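Local coordinates for transglutaminase-like domain-containing protein (Streptococcus suis, PDB 4XZ7) that acts as a transglutaminase, probably cross-linking proteins, and serves this bacterium as an antiphagocytic virulence factor, at residues B[293-298]-B[308-313]; B[283-288]-B[353-358]; B[212-217]-B[301-306]; B[229-234]-B[257-262]. All blocks are in the same frame, centred on the assembly; numbering follows the deposited sequence.

How the interactions relate
Interactions 1, 3 and 4 and segment 283-288 belong to the transglutaminase-like region of this fragment of a longer protein. Interaction 1 holds H295 and D310, which with C264 fit the Cys-His-Asp pattern of the family. Interaction 2 continues the same sheet and adds strand 354-357, with centres about 8 Å apart. H295 N lies 2.9 Å from G287 O, a probable hydrogen bond between neighbouring strands. Interaction 3 sits at the far turn of the hairpin used by interaction 1, about 17 Å away between centres. There I309 CD1 packs 3.4 Å from Y302 OH. Interaction 4 lies about 15 Å from interaction 1 between centres. It touches it through T312 CG2 and Y230 CE1, 3.7 Å apart.

Interaction 1: residues B[293-298]-B[308-313]; sequences VPHATA and TIDGTG
H295 and D310 meet side chain to side chain where the hairpin of strands 294-302 and 305-309 opens out. The hairpin belongs to the transglutaminase core fold. H295 also packs on C264, at the start of helix 264-277. This set of residues is consistent with the Cys-His-Asp triad of the family. From CB, the H295 side chain heads for segment 308-313. CG is anti to the backbone N (chi1 -165°), which carries the ring across to the D310 carboxylate. On one flank of the ring, CD2 lies 3.5 Å from D310 OD1. On the other flank, CE1 lies 3.2 Å from T312 OG1. At the tip, NE2 donates to D310 OD2 over 3.0 Å. The bond is nearly straight, at 175°. OD2 sits in the plane of the ring, and NE2 meets it on the syn side, 29° out of the carboxylate plane. From the opposite face, T312 N donates to the same OD2 at 3.1 Å and forms an Asx turn. D310 OD1 is hydrogen-bonded to Y339 OH, so both oxygens have partners, which should limit rotation of the carboxylate. T297 crosses D310 at about a right angle, with its CG2 3.7 Å from D310 CG. Further along, A298 and I309 form an antiparallel hydrogen-bonded pair. I309 N donates to A298 O at 2.9 Å, and A298 N donates back to I309 O. A water donates to A296 O at 2.7 Å and accepts from T312 OG1.

Interaction 2: residues B[283-288]-B[353-358]; sequences YVVVGK and NYMIID
A G1 beta bulge ends this antiparallel pairing: N353 and Y354 stand against the single K288. K288 N donates to Y354 O at 2.8 Å, in the carbonyl plane. The return bond from Y354 N to K288 O is weak. The K288 chain runs beside the Y354 ring, pointing the same way, with CG 3.4 Å from Y354 OH. Its NZ goes on to a salt bridge with E351. Y354 CG stands between its backbone N and carbonyl carbon (chi1 66°), which brings the ring over the neighbouring strand, with K288 N above the centre of one face. Next along, G287 CA makes a close CA-H...O contact with Y354 O at 3.2 Å. Strand 282-288 is the middle strand of the five-stranded mixed sheet of the domain, between 294-302 and 354-357. I356 N donates to V286 O at 2.8 Å. A bent M355 chain brings SD to 3.5 Å from G287 N, and V285 CG2 packs at 3.9 Å from the same sulfur. At the other end, D358 N donates to Y283 OH over 2.9 Å, at 176° and near the ring plane. That hydroxyl is also hydrogen-bonded to E362, on the helix that D358 N-caps.

Interaction 3: residues B[212-217]-B[301-306]; sequences SERDKV and YYDKKW
Y302 carries most of the second segment's share of this contact, laying its side chain against the first turn of helix 213-227. Its CB is 3.6 Å from E213 CB. The two side chains run alongside in opposing senses, with the ring and carboxylate planes 84° apart. S212 precedes E213 as N-cap, with its OG accepting weakly from D215 N. CG of Y302 stands between its backbone N and carbonyl carbon (chi1 58°), which swings the ring across the helix. R214 CG approaches CE2 at 3.8 Å, and V217 CG2 approaches CE1 at the same 3.8 Å, both obliquely to the ring. Y302 OH is hydrogen-bonded to E336. R214 NE forms a salt bridge with the same carboxylate oxygen, so E336 joins the two polar ends. R214 NH2 reaches F331 O. D303 comes next. Its backbone N donates to E213 OE1 at 3.0 Å, nearly straight at 163°, and meets that oxygen nearly along its C-O axis. The D303 carboxylate also comes close to E213: its OD1 is 3.5 Å from OE1. Two like charges at this distance probably disfavour each other, though the helix start may partly offset this. The D303 N bond ties the helix start to a type I' turn, Y302 to K305, at the tip of the hairpin of strands 294-302 and 305-309. K305 N donates to Y302 O at 3.0 Å and Y302 N to K305 O, closing the two-residue hairpin loop.

Interaction 4: residues B[229-234]-B[257-262]; sequences TYDWEA and TERQKA
D231 and R259 form a long salt bridge across this contact, with R259 NH2 3.5 Å from D231 OD2. The bond is weak. OD2 comes in at the edge of the guanidinium, in its plane, and the carboxylate plane is turned 42° against it. K261 lies obliquely across D231, its CE 3.7 Å from D231 CG. Its NZ is near OD1 but beyond salt-bridge range. Full extension of K261, with CG anti to the backbone N (chi1 -170°), sets its chain alongside T229, so that the two point the same way and T229 CG2 touches K261 CG. The backbones pair as a short parallel sheet of two strands. T229 N donates to Q260 O at 3.0 Å, A262 N donates to T229 O at 2.9 Å, and D231 N donates to A262 O at 3.0 Å. A water bridges T229 OG1 and Q260 O. The groups that position the first shell come next. D231 is the N-cap of helix 232-239: its OD1 accepts from A234 N at 3.2 Å, 172° at the hydrogen. The cap probably steadies the carboxylate that meets R259. R259 NH1 is held by K261 O, donating from above the carbonyl plane. Q260, with positive phi, turns the chain out of helix 255-259 into strand 261-262. R259 packs on N246 and L249 of helix 245-251. A262 packs on A255 and V256 of helix 255-259. E233 and A234 pack on Y242 of the second subunit. Strand 261-262 leads into helix 264-277, and strand 229-230 follows helix 213-227.

Interaction 1: residues B[293-298]-B[308-313]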
loop_
_atom_site.group_PDB
_atom_site.type_symbol
_atom_site.label_atom_id
_atom_site.label_comp_id
_atom_site.label_asym_id
_atom_site.label_seq_id
_atom_site.Cartn_x
_atom_site.Cartn_y
_atom_site.Cartn_z
ATOM N N VAL B 293 11.169 19.932 18.047
ATOM C CA VAL B 293 10.624 18.940 17.115
ATOM C C VAL B 293 9.940 17.787 17.864
ATOM O O VAL B 293 10.356 17.405 18.961
ATOM C CB VAL B 293 11.716 18.407 16.130
ATOM C CG1 VAL B 293 13.063 19.039 16.404
ATOM C CG2 VAL B 293 11.797 16.882 16.134
ATOM N N PRO B 294 8.860 17.246 17.281
ATOM C CA PRO B 294 8.085 16.214 17.971
ATOM C C PRO B 294 8.936 14.971 18.274
ATOM O O PRO B 294 9.713 14.526 17.430
ATOM C CB PRO B 294 6.955 15.901 16.973
ATOM C CG PRO B 294 6.881 17.137 16.072
ATOM C CD PRO B 294 8.308 17.541 15.946
ATOM N N HIS B 295 8.796 14.424 19.476
ATOM C CA HIS B 295 9.658 13.344 19.903
ATOM C C HIS B 295 8.885 12.379 20.790
ATOM O O HIS B 295 7.745 12.659 21.205
ATOM C CB HIS B 295 10.888 13.911 20.633
ATOM C CG HIS B 295 12.004 12.925 20.807
ATOM N ND1 HIS B 295 12.667 12.353 19.740
ATOM C CD2 HIS B 295 12.577 12.415 21.924
ATOM C CE1 HIS B 295 13.605 11.537 20.197
ATOM N NE2 HIS B 295 13.565 11.552 21.515
ATOM N N ALA B 296 9.505 11.240 21.081
ATOM C CA ALA B 296 8.892 10.221 21.935
ATOM C C ALA B 296 9.922 9.585 22.847
ATOM O O ALA B 296 11.086 9.421 22.467
ATOM C CB ALA B 296 8.213 9.159 21.097
ATOM N N THR B 297 9.496 9.248 24.061
ATOM C CA THR B 297 10.382 8.673 25.067
ATOM C C THR B 297 9.600 7.641 25.879
ATOM O O THR B 297 8.386 7.530 25.716
ATOM C CB THR B 297 10.944 9.755 26.037
ATOM O OG1 THR B 297 9.854 10.403 26.710
ATOM C CG2 THR B 297 11.771 10.809 25.295
ATOM N N ALA B 298 10.271 6.900 26.762
ATOM C CA ALA B 298 9.531 6.078 27.716
ATOM C C ALA B 298 9.481 6.768 29.069
ATOM O O ALA B 298 10.378 7.532 29.421
ATOM C CB ALA B 298 10.147 4.707 27.866
ATOM N N THR B 308 11.613 10.128 32.977
ATOM C CA THR B 308 11.655 10.162 31.518
ATOM C C THR B 308 12.995 9.616 31.027
ATOM O O THR B 308 14.067 10.102 31.415
ATOM C CB THR B 308 11.439 11.575 30.966
ATOM O OG1 THR B 308 10.358 12.193 31.671
ATOM C CG2 THR B 308 11.105 11.518 29.481
ATOM N N ILE B 309 12.915 8.577 30.208
ATOM C CA ILE B 309 14.063 7.950 29.579
ATOM C C ILE B 309 13.998 8.099 28.058
ATOM O O ILE B 309 13.090 7.550 27.409
ATOM C CB ILE B 309 14.148 6.458 29.931
ATOM C CG1 ILE B 309 14.137 6.278 31.445
ATOM C CG2 ILE B 309 15.393 5.838 29.297
ATOM C CD1 ILE B 309 15.384 6.846 32.132
ATOM N N ASP B 310 14.934 8.888 27.518
ATOM C CA ASP B 310 15.104 9.102 26.076
ATOM C C ASP B 310 16.133 8.114 25.529
ATOM O O ASP B 310 17.331 8.259 25.790
ATOM C CB ASP B 310 15.568 10.532 25.789
ATOM C CG ASP B 310 15.392 10.933 24.328
ATOM O OD1 ASP B 310 15.360 12.151 24.073
ATOM O OD2 ASP B 310 15.272 10.054 23.437
ATOM N N GLY B 311 15.674 7.114 24.787
ATOM C CA GLY B 311 16.549 6.067 24.298
ATOM C C GLY B 311 17.269 6.473 23.028
ATOM O O GLY B 311 18.058 5.704 22.471
ATOM N N THR B 312 16.989 7.684 22.559
ATOM C CA THR B 312 17.635 8.186 21.358
ATOM C C THR B 312 18.250 9.567 21.625
ATOM O O THR B 312 17.955 10.544 20.930
ATOM C CB THR B 312 16.636 8.245 20.176
ATOM O OG1 THR B 312 15.484 8.998 20.562
ATOM C CG2 THR B 312 16.167 6.838 19.796
ATOM N N GLY B 313 19.126 9.633 22.621
ATOM C CA GLY B 313 19.685 10.890 23.067
ATOM C C GLY B 313 20.862 11.412 22.257
ATOM O O GLY B 313 21.588 12.283 22.733
HETATM O O HOH W 1 13.292 7.880 22.168
#

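Interaction 2: residues B[283-288]-B[353-358]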
loop_
_atom_site.group_PDB
_atom_site.type_symbol
_atom_site.label_atom_id
_atom_site.label_comp_id
_atom_site.label_asym_id
_atom_site.label_seq_id
_atom_site.Cartn_x
_atom_site.Cartn_y
_atom_site.Cartn_z
ATOM N N TYR B 283 5.584 3.151 30.173
ATOM C CA TYR B 283 4.695 3.378 29.039
ATOM C C TYR B 283 5.357 4.383 28.113
ATOM O O TYR B 283 6.367 5.006 28.471
ATOM C CB TYR B 283 3.282 3.841 29.487
ATOM C CG TYR B 283 3.160 5.237 30.110
ATOM C CD1 TYR B 283 2.428 6.240 29.470
ATOM C CD2 TYR B 283 3.745 5.542 31.340
ATOM C CE1 TYR B 283 2.282 7.506 30.025
ATOM C CE2 TYR B 283 3.612 6.815 31.905
ATOM C CZ TYR B 283 2.886 7.794 31.232
ATOM O OH TYR B 283 2.736 9.059 31.759
ATOM N N VAL B 284 4.796 4.522 26.919
ATOM C CA VAL B 284 5.359 5.401 25.905
ATOM C C VAL B 284 4.700 6.778 25.942
ATOM O O VAL B 284 3.475 6.897 25.972
ATOM C CB VAL B 284 5.186 4.789 24.491
ATOM C CG1 VAL B 284 5.720 5.722 23.439
ATOM C CG2 VAL B 284 5.890 3.452 24.406
ATOM N N VAL B 285 5.512 7.822 25.908
ATOM C CA VAL B 285 4.979 9.174 25.853
ATOM C C VAL B 285 5.526 9.963 24.672
ATOM O O VAL B 285 6.571 9.620 24.103
ATOM C CB VAL B 285 5.291 9.949 27.148
ATOM C CG1 VAL B 285 4.495 9.374 28.340
ATOM C CG2 VAL B 285 6.787 9.941 27.428
ATOM N N VAL B 286 4.822 11.037 24.324
ATOM C CA VAL B 286 5.237 11.924 23.256
ATOM C C VAL B 286 5.231 13.370 23.720
ATOM O O VAL B 286 4.497 13.743 24.638
ATOM C CB VAL B 286 4.330 11.808 22.021
ATOM C CG1 VAL B 286 4.385 10.398 21.453
ATOM C CG2 VAL B 286 2.897 12.201 22.381
ATOM N N GLY B 287 6.032 14.190 23.053
ATOM C CA GLY B 287 6.162 15.584 23.401
ATOM C C GLY B 287 7.029 16.232 22.351
ATOM O O GLY B 287 6.965 15.877 21.167
ATOM N N LYS B 288 7.854 17.175 22.768
ATOM C CA LYS B 288 8.737 17.819 21.812
ATOM C C LYS B 288 10.182 17.877 22.281
ATOM O O LYS B 288 10.456 17.985 23.483
ATOM C CB LYS B 288 8.236 19.227 21.487
ATOM C CG LYS B 288 6.949 19.198 20.671
ATOM C CD LYS B 288 6.589 20.541 20.091
ATOM C CE LYS B 288 5.336 20.418 19.228
ATOM N NZ LYS B 288 5.065 21.666 18.466
ATOM N N ASN B 353 11.151 20.698 24.760
ATOM C CA ASN B 353 11.604 19.947 25.929
ATOM C C ASN B 353 10.501 19.615 26.930
ATOM O O ASN B 353 10.674 19.797 28.138
ATOM C CB ASN B 353 12.730 20.700 26.644
ATOM C CG ASN B 353 13.582 19.784 27.506
ATOM O OD1 ASN B 353 13.749 18.604 27.202
ATOM N ND2 ASN B 353 14.104 20.318 28.596
ATOM N N TYR B 354 9.375 19.114 26.425
ATOM C CA TYR B 354 8.368 18.506 27.286
ATOM C C TYR B 354 7.968 17.130 26.771
ATOM O O TYR B 354 8.059 16.847 25.583
ATOM C CB TYR B 354 7.118 19.390 27.406
ATOM C CG TYR B 354 6.354 19.553 26.116
ATOM C CD1 TYR B 354 5.315 18.687 25.777
ATOM C CD2 TYR B 354 6.681 20.564 25.221
ATOM C CE1 TYR B 354 4.614 18.833 24.573
ATOM C CE2 TYR B 354 5.989 20.719 24.024
ATOM C CZ TYR B 354 4.957 19.853 23.711
ATOM O OH TYR B 354 4.277 20.012 22.525
ATOM N N MET B 355 7.536 16.287 27.699
ATOM C CA MET B 355 6.833 15.047 27.404
ATOM C C MET B 355 5.455 15.141 28.041
ATOM O O MET B 355 5.328 15.591 29.185
ATOM C CB MET B 355 7.598 13.825 27.933
ATOM C CG MET B 355 8.808 13.474 27.071
ATOM S SD MET B 355 8.257 12.931 25.442
ATOM C CE MET B 355 9.509 13.594 24.350
ATOM N N ILE B 356 4.429 14.743 27.298
ATOM C CA ILE B 356 3.060 14.766 27.801
ATOM C C ILE B 356 2.765 13.494 28.593
ATOM O O ILE B 356 2.569 12.430 28.024
ATOM C CB ILE B 356 2.043 14.927 26.640
ATOM C CG1 ILE B 356 2.330 16.231 25.888
ATOM C CG2 ILE B 356 0.612 14.888 27.175
ATOM C CD1 ILE B 356 1.419 16.514 24.700
ATOM N N ILE B 357 2.742 13.605 29.915
ATOM C CA ILE B 357 2.578 12.426 30.757
ATOM C C ILE B 357 1.164 12.344 31.326
ATOM O O ILE B 357 0.404 13.307 31.258
ATOM C CB ILE B 357 3.598 12.416 31.908
ATOM C CG1 ILE B 357 3.166 13.370 33.021
ATOM C CG2 ILE B 357 4.991 12.813 31.406
ATOM C CD1 ILE B 357 3.979 13.213 34.300
ATOM N N ASP B 358 0.814 11.194 31.884
ATOM C CA ASP B 358 -0.491 11.012 32.519
ATOM C C ASP B 358 -0.300 10.515 33.961
ATOM O O ASP B 358 -0.081 9.322 34.211
ATOM C CB ASP B 358 -1.355 10.047 31.691
ATOM C CG ASP B 358 -2.673 9.655 32.392
ATOM O OD1 ASP B 358 -3.104 10.326 33.362
ATOM O OD2 ASP B 358 -3.284 8.658 31.949
HETATM O O HOH W 2 2.148 11.544 25.559
#

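Interaction 3: residues B[212-217]-B[301-306]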
loop_
_atom_site.group_PDB
_atom_site.type_symbol
_atom_site.label_atom_id
_atom_site.label_comp_id
_atom_site.label_asym_id
_atom_site.label_seq_id
_atom_site.Cartn_x
_atom_site.Cartn_y
_atom_site.Cartn_z
ATOM N N SER B 212 21.092 -2.298 40.750
ATOM C CA SER B 212 19.949 -1.408 40.891
ATOM C C SER B 212 19.058 -1.408 39.649
ATOM O O SER B 212 19.466 -1.848 38.572
ATOM C CB SER B 212 20.432 0.013 41.191
ATOM O OG SER B 212 21.301 0.474 40.168
ATOM N N GLU B 213 17.837 -0.914 39.819
ATOM C CA GLU B 213 16.906 -0.750 38.717
ATOM C C GLU B 213 17.459 0.258 37.707
ATOM O O GLU B 213 17.384 0.055 36.483
ATOM C CB GLU B 213 15.544 -0.298 39.247
ATOM C CG GLU B 213 14.874 -1.306 40.168
ATOM C CD GLU B 213 13.617 -0.753 40.813
ATOM O OE1 GLU B 213 13.573 0.464 41.104
ATOM O OE2 GLU B 213 12.671 -1.538 41.027
ATOM N N ARG B 214 18.029 1.336 38.238
ATOM C CA ARG B 214 18.610 2.384 37.410
ATOM C C ARG B 214 19.646 1.825 36.438
ATOM O O ARG B 214 19.676 2.193 35.261
ATOM C CB ARG B 214 19.243 3.459 38.287
ATOM C CG ARG B 214 19.551 4.750 37.555
ATOM C CD ARG B 214 19.916 5.834 38.551
ATOM N NE ARG B 214 20.325 7.062 37.879
ATOM C CZ ARG B 214 21.578 7.518 37.836
ATOM N NH1 ARG B 214 22.561 6.856 38.446
ATOM N NH2 ARG B 214 21.845 8.650 37.189
ATOM N N ASP B 215 20.488 0.923 36.927
ATOM C CA ASP B 215 21.532 0.373 36.078
ATOM C C ASP B 215 20.959 -0.620 35.076
ATOM O O ASP B 215 21.526 -0.813 34.000
ATOM C CB ASP B 215 22.628 -0.274 36.918
ATOM C CG ASP B 215 23.580 0.757 37.522
ATOM O OD1 ASP B 215 23.772 1.822 36.898
ATOM O OD2 ASP B 215 24.134 0.508 38.614
ATOM N N LYS B 216 19.834 -1.239 35.420
ATOM C CA LYS B 216 19.133 -2.098 34.465
ATOM C C LYS B 216 18.694 -1.259 33.282
ATOM O O LYS B 216 19.000 -1.591 32.126
ATOM C CB LYS B 216 17.935 -2.791 35.116
ATOM C CG LYS B 216 18.306 -3.617 36.353
ATOM C CD LYS B 216 17.167 -4.530 36.807
ATOM C CE LYS B 216 17.430 -5.089 38.199
ATOM N NZ LYS B 216 16.284 -5.926 38.661
ATOM N N VAL B 217 17.998 -0.157 33.578
ATOM C CA VAL B 217 17.570 0.784 32.535
ATOM C C VAL B 217 18.749 1.238 31.673
ATOM O O VAL B 217 18.715 1.132 30.433
ATOM C CB VAL B 217 16.886 2.038 33.131
ATOM C CG1 VAL B 217 16.602 3.049 32.038
ATOM C CG2 VAL B 217 15.595 1.670 33.840
ATOM N N TYR B 301 9.179 3.503 35.894
ATOM C CA TYR B 301 9.182 3.664 37.341
ATOM C C TYR B 301 10.358 2.931 37.968
ATOM O O TYR B 301 10.491 1.726 37.818
ATOM C CB TYR B 301 7.869 3.156 37.945
ATOM C CG TYR B 301 7.765 3.383 39.438
ATOM C CD1 TYR B 301 7.406 4.626 39.946
ATOM C CD2 TYR B 301 8.024 2.361 40.336
ATOM C CE1 TYR B 301 7.308 4.846 41.314
ATOM C CE2 TYR B 301 7.931 2.570 41.718
ATOM C CZ TYR B 301 7.569 3.815 42.195
ATOM O OH TYR B 301 7.466 4.040 43.551
ATOM N N TYR B 302 11.216 3.660 38.664
ATOM C CA TYR B 302 12.249 3.015 39.469
ATOM C C TYR B 302 12.742 3.965 40.538
ATOM O O TYR B 302 12.582 5.194 40.423
ATOM C CB TYR B 302 13.415 2.517 38.603
ATOM C CG TYR B 302 14.112 3.578 37.764
ATOM C CD1 TYR B 302 13.743 3.801 36.434
ATOM C CD2 TYR B 302 15.149 4.340 38.294
ATOM C CE1 TYR B 302 14.383 4.768 35.665
ATOM C CE2 TYR B 302 15.797 5.303 37.533
ATOM C CZ TYR B 302 15.408 5.516 36.222
ATOM O OH TYR B 302 16.054 6.475 35.474
ATOM N N ASP B 303 13.306 3.386 41.596
ATOM C CA ASP B 303 13.813 4.162 42.713
ATOM C C ASP B 303 12.773 5.162 43.190
ATOM O O ASP B 303 13.037 6.363 43.233
ATOM C CB ASP B 303 15.105 4.890 42.318
ATOM C CG ASP B 303 16.282 3.943 42.143
ATOM O OD1 ASP B 303 16.069 2.710 42.170
ATOM O OD2 ASP B 303 17.419 4.435 41.972
ATOM N N LYS B 304 11.575 4.663 43.490
ATOM C CA LYS B 304 10.511 5.483 44.067
ATOM C C LYS B 304 10.015 6.614 43.176
ATOM O O LYS B 304 9.276 7.480 43.658
ATOM C CB LYS B 304 10.964 6.115 45.392
ATOM C CG LYS B 304 11.406 5.164 46.467
ATOM C CD LYS B 304 11.678 5.954 47.752
ATOM C CE LYS B 304 12.251 5.074 48.842
ATOM N NZ LYS B 304 12.493 5.831 50.111
ATOM N N LYS B 305 10.425 6.646 41.908
ATOM C CA LYS B 305 10.010 7.759 41.056
ATOM C C LYS B 305 9.741 7.365 39.611
ATOM O O LYS B 305 10.280 6.385 39.098
ATOM C CB LYS B 305 11.064 8.878 41.085
ATOM C CG LYS B 305 10.857 9.920 42.186
ATOM C CD LYS B 305 11.901 11.034 42.110
ATOM C CE LYS B 305 11.899 11.736 40.747
ATOM N NZ LYS B 305 10.702 12.612 40.534
ATOM N N TRP B 306 8.886 8.146 38.964
ATOM C CA TRP B 306 8.684 8.025 37.526
ATOM C C TRP B 306 9.717 8.892 36.829
ATOM O O TRP B 306 9.890 10.057 37.182
ATOM C CB TRP B 306 7.267 8.445 37.135
ATOM C CG TRP B 306 6.251 7.396 37.393
ATOM C CD1 TRP B 306 5.441 7.276 38.490
ATOM C CD2 TRP B 306 5.940 6.297 36.539
ATOM N NE1 TRP B 306 4.635 6.157 38.365
ATOM C CE2 TRP B 306 4.926 5.542 37.173
ATOM C CE3 TRP B 306 6.422 5.872 35.297
ATOM C CZ2 TRP B 306 4.387 4.398 36.602
ATOM C CZ3 TRP B 306 5.891 4.736 34.734
ATOM C CH2 TRP B 306 4.880 4.015 35.377
#

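Interaction 4: residues B[229-234]-B[257-262]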
loop_
_atom_site.group_PDB
_atom_site.type_symbol
_atom_site.label_atom_id
_atom_site.label_comp_id
_atom_site.label_asym_id
_atom_site.label_seq_id
_atom_site.Cartn_x
_atom_site.Cartn_y
_atom_site.Cartn_z
ATOM N N THR B 229 20.040 0.718 14.190
ATOM C CA THR B 229 20.265 1.915 13.382
ATOM C C THR B 229 19.142 2.940 13.588
ATOM O O THR B 229 17.967 2.590 13.526
ATOM C CB THR B 229 20.368 1.553 11.887
ATOM O OG1 THR B 229 21.565 0.797 11.672
ATOM C CG2 THR B 229 20.389 2.790 11.025
ATOM N N TYR B 230 19.497 4.190 13.871
ATOM C CA TYR B 230 18.510 5.268 13.812
ATOM C C TYR B 230 18.233 5.658 12.347
ATOM O O TYR B 230 19.157 5.924 11.573
ATOM C CB TYR B 230 18.963 6.510 14.602
ATOM C CG TYR B 230 17.772 7.396 14.924
ATOM C CD1 TYR B 230 16.902 7.050 15.948
ATOM C CD2 TYR B 230 17.479 8.529 14.166
ATOM C CE1 TYR B 230 15.788 7.806 16.237
ATOM C CE2 TYR B 230 16.347 9.307 14.448
ATOM C CZ TYR B 230 15.509 8.930 15.493
ATOM O OH TYR B 230 14.386 9.658 15.821
ATOM N N ASP B 231 16.968 5.716 11.969
ATOM C CA ASP B 231 16.639 5.944 10.569
ATOM C C ASP B 231 16.668 7.426 10.251
ATOM O O ASP B 231 15.622 8.077 10.214
ATOM C CB ASP B 231 15.270 5.355 10.220
ATOM C CG ASP B 231 15.029 5.303 8.711
ATOM O OD1 ASP B 231 15.761 5.979 7.967
ATOM O OD2 ASP B 231 14.108 4.591 8.266
ATOM N N TRP B 232 17.869 7.955 10.014
ATOM C CA TRP B 232 18.044 9.369 9.725
ATOM C C TRP B 232 17.148 9.890 8.572
ATOM O O TRP B 232 16.534 10.958 8.693
ATOM C CB TRP B 232 19.537 9.646 9.437
ATOM C CG TRP B 232 20.379 9.254 10.609
ATOM C CD1 TRP B 232 21.258 8.205 10.685
ATOM C CD2 TRP B 232 20.374 9.863 11.898
ATOM N NE1 TRP B 232 21.829 8.147 11.936
ATOM C CE2 TRP B 232 21.299 9.157 12.702
ATOM C CE3 TRP B 232 19.698 10.960 12.451
ATOM C CZ2 TRP B 232 21.544 9.498 14.023
ATOM C CZ3 TRP B 232 19.950 11.305 13.768
ATOM C CH2 TRP B 232 20.862 10.579 14.538
ATOM N N GLU B 233 17.056 9.138 7.478
ATOM C CA GLU B 233 16.246 9.538 6.314
ATOM C C GLU B 233 14.763 9.699 6.640
ATOM O O GLU B 233 14.128 10.707 6.301
ATOM C CB GLU B 233 16.391 8.506 5.202
ATOM C CG GLU B 233 17.761 8.434 4.594
ATOM C CD GLU B 233 17.820 9.159 3.273
ATOM O OE1 GLU B 233 18.483 10.219 3.207
ATOM O OE2 GLU B 233 17.191 8.672 2.307
ATOM N N ALA B 234 14.204 8.695 7.297
ATOM C CA ALA B 234 12.793 8.745 7.652
ATOM C C ALA B 234 12.521 9.863 8.655
ATOM O O ALA B 234 11.486 10.511 8.578
ATOM C CB ALA B 234 12.339 7.412 8.199
ATOM N N THR B 257 13.339 -4.698 16.773
ATOM C CA THR B 257 13.500 -6.130 16.985
ATOM C C THR B 257 13.755 -6.906 15.690
ATOM O O THR B 257 14.724 -7.643 15.599
ATOM C CB THR B 257 12.273 -6.718 17.687
ATOM O OG1 THR B 257 11.075 -6.157 17.127
ATOM C CG2 THR B 257 12.333 -6.418 19.178
ATOM N N GLU B 258 12.872 -6.746 14.706
ATOM C CA GLU B 258 13.006 -7.405 13.408
ATOM C C GLU B 258 13.838 -6.614 12.412
ATOM O O GLU B 258 14.743 -7.139 11.756
ATOM C CB GLU B 258 11.622 -7.651 12.797
ATOM C CG GLU B 258 10.747 -8.543 13.665
ATOM C CD GLU B 258 9.443 -8.922 12.990
ATOM O OE1 GLU B 258 9.147 -8.430 11.875
ATOM O OE2 GLU B 258 8.706 -9.719 13.589
ATOM N N ARG B 259 13.506 -5.339 12.280
ATOM C CA ARG B 259 14.114 -4.510 11.250
ATOM C C ARG B 259 15.498 -4.014 11.661
ATOM O O ARG B 259 16.347 -3.749 10.808
ATOM C CB ARG B 259 13.182 -3.344 10.948
ATOM C CG ARG B 259 13.561 -2.455 9.794
ATOM C CD ARG B 259 12.444 -1.464 9.637
ATOM N NE ARG B 259 12.592 -0.598 8.476
ATOM C CZ ARG B 259 12.804 0.710 8.551
ATOM N NH1 ARG B 259 12.898 1.292 9.742
ATOM N NH2 ARG B 259 12.901 1.439 7.442
ATOM N N GLN B 260 15.705 -3.871 12.969
ATOM C CA GLN B 260 16.947 -3.352 13.547
ATOM C C GLN B 260 17.243 -1.926 13.081
ATOM O O GLN B 260 18.390 -1.476 13.057
ATOM C CB GLN B 260 18.112 -4.284 13.215
ATOM C CG GLN B 260 17.853 -5.742 13.585
ATOM C CD GLN B 260 19.109 -6.582 13.531
ATOM O OE1 GLN B 260 19.639 -6.850 12.459
ATOM N NE2 GLN B 260 19.604 -6.983 14.697
ATOM N N LYS B 261 16.183 -1.215 12.727
ATOM C CA LYS B 261 16.293 0.139 12.233
ATOM C C LYS B 261 15.016 0.824 12.661
ATOM O O LYS B 261 13.913 0.336 12.380
ATOM C CB LYS B 261 16.455 0.165 10.712
ATOM C CG LYS B 261 16.813 1.516 10.112
ATOM C CD LYS B 261 16.950 1.357 8.591
ATOM C CE LYS B 261 17.484 2.596 7.918
ATOM N NZ LYS B 261 17.341 2.435 6.452
ATOM N N ALA B 262 15.153 1.950 13.346
ATOM C CA ALA B 262 14.000 2.503 14.039
ATOM C C ALA B 262 14.133 3.995 14.303
ATOM O O ALA B 262 15.224 4.572 14.181
ATOM C CB ALA B 262 13.777 1.751 15.358
HETATM O O HOH W 3 21.191 -2.018 12.018
#